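Local atomic coordinates of Lmo1499 protein (Listeria monocytogenes, PDB entry 4IIW), a protein that probably acts as a membrane-bound lytic transglycosylase, cutting nascent peptidoglycan strands internally and so ending their elongation. Residues V219-K231 and L292-M305. Numbering follows the deposited sequence.
Sequences VHKFLTMSSIIEK and LPPGPISNSGDSSM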
loop_
_atom_site.group_PDB
_atom_site.type_symbol
_atom_site.label_atom_id
_atom_site.label_comp_id
_atom_site.label_asym_id
_atom_site.label_seq_id
_atom_site.Cartn_x
_atom_site.Cartn_y
_atom_site.Cartn_z
ATOM N N VAL B 219 58.630 -13.139 -31.119
ATOM C CA VAL B 219 57.738 -12.360 -30.272
ATOM C C VAL B 219 56.624 -13.289 -29.781
ATOM O O VAL B 219 56.191 -13.213 -28.625
ATOM C CB VAL B 219 57.127 -11.144 -31.006
ATOM C CG1 VAL B 219 56.059 -10.493 -30.145
ATOM C CG2 VAL B 219 58.225 -10.107 -31.396
ATOM N N HIS B 220 56.199 -14.209 -30.638
ATOM C CA HIS B 220 55.103 -15.102 -30.288
ATOM C C HIS B 220 55.436 -16.057 -29.141
ATOM O O HIS B 220 54.625 -16.225 -28.226
ATOM C CB HIS B 220 54.626 -15.862 -31.519
ATOM C CG HIS B 220 53.321 -16.567 -31.323
ATOM N ND1 HIS B 220 52.129 -15.889 -31.153
ATOM C CD2 HIS B 220 53.012 -17.886 -31.309
ATOM C CE1 HIS B 220 51.146 -16.762 -31.026
ATOM N NE2 HIS B 220 51.653 -17.979 -31.133
ATOM N N LYS B 221 56.604 -16.696 -29.173
ATOM C CA LYS B 221 56.975 -17.581 -28.041
ATOM C C LYS B 221 57.217 -16.739 -26.792
ATOM O O LYS B 221 56.884 -17.139 -25.692
ATOM C CB LYS B 221 58.167 -18.506 -28.369
ATOM C CG LYS B 221 57.771 -19.596 -29.375
ATOM C CD LYS B 221 58.852 -20.616 -29.630
ATOM C CE LYS B 221 58.313 -21.732 -30.531
ATOM N NZ LYS B 221 59.362 -22.721 -30.954
ATOM N N PHE B 222 57.762 -15.553 -26.984
ATOM C CA PHE B 222 57.982 -14.612 -25.893
ATOM C C PHE B 222 56.696 -14.301 -25.151
ATOM O O PHE B 222 56.635 -14.409 -23.938
ATOM C CB PHE B 222 58.575 -13.318 -26.453
ATOM C CG PHE B 222 58.637 -12.184 -25.468
ATOM C CD1 PHE B 222 59.272 -12.338 -24.248
ATOM C CD2 PHE B 222 58.141 -10.929 -25.810
ATOM C CE1 PHE B 222 59.367 -11.280 -23.357
ATOM C CE2 PHE B 222 58.238 -9.866 -24.936
ATOM C CZ PHE B 222 58.851 -10.042 -23.698
ATOM N N LEU B 223 55.667 -13.919 -25.888
ATOM C CA LEU B 223 54.395 -13.586 -25.263
ATOM C C LEU B 223 53.696 -14.815 -24.716
ATOM O O LEU B 223 52.905 -14.705 -23.778
ATOM C CB LEU B 223 53.486 -12.818 -26.232
ATOM C CG LEU B 223 54.068 -11.462 -26.654
ATOM C CD1 LEU B 223 53.201 -10.821 -27.721
ATOM C CD2 LEU B 223 54.199 -10.568 -25.442
ATOM N N THR B 224 53.997 -15.988 -25.268
ATOM C CA THR B 224 53.397 -17.215 -24.765
ATOM C C THR B 224 53.924 -17.499 -23.349
ATOM O O THR B 224 53.127 -17.698 -22.395
ATOM C CB THR B 224 53.666 -18.379 -25.701
ATOM O OG1 THR B 224 53.056 -18.103 -26.971
ATOM C CG2 THR B 224 53.090 -19.666 -25.132
HETATM N N MSE B 225 55.253 -17.509 -23.200
HETATM C CA MSE B 225 55.855 -17.702 -21.867
HETATM C C MSE B 225 55.387 -16.684 -20.906
HETATM O O MSE B 225 55.056 -17.003 -19.778
HETATM C CB MSE B 225 57.378 -17.594 -21.866
HETATM C CG MSE B 225 58.055 -18.875 -21.637
HETATM SE SE MSE B 225 57.690 -19.660 -19.888
HETATM C CE MSE B 225 58.721 -21.240 -20.330
ATOM N N SER B 226 55.420 -15.437 -21.333
ATOM C CA SER B 226 55.004 -14.362 -20.462
ATOM C C SER B 226 53.625 -14.653 -19.900
ATOM O O SER B 226 53.431 -14.520 -18.704
ATOM C CB SER B 226 55.017 -13.023 -21.201
ATOM O OG SER B 226 56.337 -12.698 -21.584
ATOM N N SER B 227 52.696 -15.104 -20.749
ATOM C CA SER B 227 51.319 -15.345 -20.305
ATOM C C SER B 227 51.162 -16.491 -19.305
ATOM O O SER B 227 50.396 -16.366 -18.335
ATOM C CB SER B 227 50.373 -15.585 -21.488
ATOM O OG SER B 227 50.714 -16.769 -22.162
ATOM N N ILE B 228 51.851 -17.612 -19.536
ATOM C CA ILE B 228 51.724 -18.728 -18.607
ATOM C C ILE B 228 52.356 -18.326 -17.276
ATOM O O ILE B 228 51.924 -18.801 -16.214
ATOM C CB ILE B 228 52.264 -20.066 -19.159
ATOM C CG1 ILE B 228 53.766 -20.059 -19.354
ATOM C CG2 ILE B 228 51.617 -20.388 -20.482
ATOM C CD1 ILE B 228 54.291 -21.404 -19.868
ATOM N N ILE B 229 53.356 -17.436 -17.334
ATOM C CA ILE B 229 53.997 -16.911 -16.115
ATOM C C ILE B 229 53.018 -15.978 -15.411
ATOM O O ILE B 229 52.859 -16.056 -14.191
ATOM C CB ILE B 229 55.331 -16.139 -16.390
ATOM C CG1 ILE B 229 56.406 -17.059 -16.978
ATOM C CG2 ILE B 229 55.891 -15.549 -15.118
ATOM C CD1 ILE B 229 57.676 -16.316 -17.440
ATOM N N GLU B 230 52.355 -15.113 -16.187
ATOM C CA GLU B 230 51.379 -14.154 -15.634
ATOM C C GLU B 230 50.247 -14.839 -14.851
ATOM O O GLU B 230 50.015 -14.510 -13.696
ATOM C CB GLU B 230 50.766 -13.287 -16.735
ATOM C CG GLU B 230 49.861 -12.147 -16.222
ATOM C CD GLU B 230 50.639 -10.963 -15.659
ATOM O OE1 GLU B 230 51.797 -10.767 -16.073
ATOM O OE2 GLU B 230 50.084 -10.202 -14.821
ATOM N N LYS B 231 49.565 -15.799 -15.473
ATOM C CA LYS B 231 48.443 -16.476 -14.820
ATOM C C LYS B 231 48.842 -17.346 -13.620
ATOM O O LYS B 231 47.981 -17.708 -12.828
ATOM C CB LYS B 231 47.639 -17.331 -15.815
ATOM C CG LYS B 231 47.022 -16.584 -16.996
ATOM C CD LYS B 231 46.176 -15.390 -16.585
ATOM C CE LYS B 231 44.999 -15.751 -15.677
ATOM N NZ LYS B 231 44.246 -14.517 -15.243
ATOM N N LEU B 292 55.326 -25.409 -25.221
ATOM C CA LEU B 292 54.444 -24.318 -24.873
ATOM C C LEU B 292 53.166 -24.521 -25.662
ATOM O O LEU B 292 53.161 -25.257 -26.651
ATOM C CB LEU B 292 55.057 -22.978 -25.284
ATOM C CG LEU B 292 56.229 -22.429 -24.485
ATOM C CD1 LEU B 292 56.736 -21.141 -25.130
ATOM C CD2 LEU B 292 55.806 -22.185 -23.050
ATOM N N PRO B 293 52.077 -23.863 -25.244
ATOM C CA PRO B 293 50.867 -23.948 -26.058
ATOM C C PRO B 293 51.107 -23.198 -27.381
ATOM O O PRO B 293 52.110 -22.493 -27.508
ATOM C CB PRO B 293 49.802 -23.250 -25.221
ATOM C CG PRO B 293 50.474 -22.769 -23.971
ATOM C CD PRO B 293 51.937 -22.983 -24.081
ATOM N N PRO B 294 50.196 -23.334 -28.350
ATOM C CA PRO B 294 50.333 -22.705 -29.671
ATOM C C PRO B 294 50.410 -21.173 -29.670
ATOM O O PRO B 294 50.817 -20.577 -30.663
ATOM C CB PRO B 294 49.061 -23.152 -30.423
ATOM C CG PRO B 294 48.470 -24.235 -29.623
ATOM C CD PRO B 294 48.910 -24.028 -28.203
ATOM N N GLY B 295 49.968 -20.552 -28.586
ATOM C CA GLY B 295 50.008 -19.107 -28.435
ATOM C C GLY B 295 49.748 -18.735 -26.983
ATOM O O GLY B 295 49.533 -19.609 -26.140
ATOM N N PRO B 296 49.796 -17.439 -26.671
ATOM C CA PRO B 296 49.543 -16.948 -25.325
ATOM C C PRO B 296 48.123 -17.231 -24.885
ATOM O O PRO B 296 47.247 -17.423 -25.743
ATOM C CB PRO B 296 49.722 -15.429 -25.473
ATOM C CG PRO B 296 50.597 -15.271 -26.657
ATOM C CD PRO B 296 50.264 -16.370 -27.570
ATOM N N ILE B 297 47.902 -17.231 -23.568
ATOM C CA ILE B 297 46.565 -17.437 -22.997
ATOM C C ILE B 297 46.007 -16.156 -22.347
ATOM O O ILE B 297 44.942 -16.171 -21.719
ATOM C CB ILE B 297 46.554 -18.569 -21.970
ATOM C CG1 ILE B 297 47.471 -18.241 -20.784
ATOM C CG2 ILE B 297 46.960 -19.862 -22.643
ATOM C CD1 ILE B 297 47.302 -19.205 -19.579
ATOM N N SER B 298 46.741 -15.055 -22.493
ATOM C CA SER B 298 46.333 -13.766 -21.948
ATOM C C SER B 298 47.412 -12.755 -22.285
ATOM O O SER B 298 48.396 -13.111 -22.917
ATOM C CB SER B 298 46.196 -13.836 -20.424
ATOM O OG SER B 298 47.474 -13.978 -19.836
ATOM N N ASN B 299 47.229 -11.503 -21.869
ATOM C CA ASN B 299 48.277 -10.495 -22.032
ATOM C C ASN B 299 49.147 -10.516 -20.763
ATOM O O ASN B 299 48.819 -11.215 -19.816
ATOM C CB ASN B 299 47.716 -9.106 -22.352
ATOM C CG ASN B 299 46.760 -8.600 -21.312
ATOM O OD1 ASN B 299 46.613 -9.182 -20.228
ATOM N ND2 ASN B 299 46.101 -7.501 -21.630
ATOM N N SER B 300 50.241 -9.762 -20.754
ATOM C CA SER B 300 51.198 -9.799 -19.649
ATOM C C SER B 300 51.733 -8.441 -19.258
ATOM O O SER B 300 51.819 -7.540 -20.084
ATOM C CB SER B 300 52.406 -10.649 -20.058
ATOM O OG SER B 300 52.039 -11.968 -20.414
ATOM N N GLY B 301 52.107 -8.322 -17.982
ATOM C CA GLY B 301 52.705 -7.099 -17.424
ATOM C C GLY B 301 54.209 -7.164 -17.624
ATOM O O GLY B 301 54.741 -8.208 -17.973
ATOM N N ASP B 302 54.906 -6.054 -17.417
ATOM C CA ASP B 302 56.354 -6.047 -17.609
ATOM C C ASP B 302 57.033 -7.064 -16.726
ATOM O O ASP B 302 58.007 -7.711 -17.132
ATOM C CB ASP B 302 56.927 -4.668 -17.349
ATOM C CG ASP B 302 56.674 -3.725 -18.490
ATOM O OD1 ASP B 302 57.173 -4.004 -19.606
ATOM O OD2 ASP B 302 55.996 -2.696 -18.273
ATOM N N SER B 303 56.514 -7.211 -15.517
ATOM C CA SER B 303 57.074 -8.159 -14.585
ATOM C C SER B 303 57.223 -9.544 -15.245
ATOM O O SER B 303 58.303 -10.130 -15.260
ATOM C CB SER B 303 56.199 -8.239 -13.343
ATOM O OG SER B 303 56.802 -9.086 -12.389
ATOM N N SER B 304 56.134 -10.047 -15.805
ATOM C CA SER B 304 56.158 -11.345 -16.468
ATOM C C SER B 304 57.045 -11.359 -17.698
ATOM O O SER B 304 57.737 -12.349 -17.953
ATOM C CB SER B 304 54.754 -11.781 -16.843
ATOM O OG SER B 304 54.033 -12.111 -15.672
HETATM N N MSE B 305 57.033 -10.281 -18.468
HETATM C CA MSE B 305 57.875 -10.222 -19.649
HETATM C C MSE B 305 59.355 -10.330 -19.273
HETATM O O MSE B 305 60.077 -11.085 -19.909
HETATM C CB MSE B 305 57.564 -8.985 -20.481
HETATM C CG MSE B 305 56.251 -9.117 -21.227
HETATM SE SE MSE B 305 55.796 -7.529 -22.213
HETATM C CE MSE B 305 54.044 -8.078 -22.868
#
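Glu230 reaches from helix 219-232 to the start of helix 302-309, where its OE1 takes two hydrogen bonds: from Gly301 N at 3.1 Å, nearly straight at 177°, and from Ser304 OG at 2.6 Å. The two donors come in from opposite faces of the carboxylate plane, both well out of it. Because Gly301 is the N-cap residue, the carboxylate lies at the positive end of that helix, which would probably help stabilise its negative charge; Arg239 adds a long, weak ion pair to OE2. The bend at chi2 (76°) turns the carboxylate toward this helix start.

At the other end, His220 NE2 donates to Pro294 O at 2.8 Å, in the ring plane and on a lone pair of the carbonyl, while ND1 bonds to Tyr175 OH, so both ring nitrogens have partners. Midway, Ser227 OG accepts from Ile297 N (3.2 Å) and gives its own proton to Thr224 O. Its chi1 of 65° places OG between the backbone N and carbonyl carbon, where it can meet both partners. Thr224 OG1 donates to His220 O; it also lies against Pro296 CD and N, a nitrogen with no hydrogen to give.

Apolar contacts fill in around these bonds. Pro296 CG lies 3.8 Å from Leu223 CB, and Leu292 CD2 meets Ile228 CD1. Met305, a selenomethionine, crosses Phe222 at about a right angle, its CB 3.6 Å from Phe222 CZ, with the selenium in an oblique Met-aromatic contact.

The loop thus runs, largely buried, along one side of helix 219-232, whose last residue, Glu232, is predicted to be important for catalysis. Asn299 OD1 accepts from Tyr117 N and ND2 donates to Leu176 O. Helix 239-251 packs against Met225 and Ile229, and helix 259-265 meets Ile228 and Ile297.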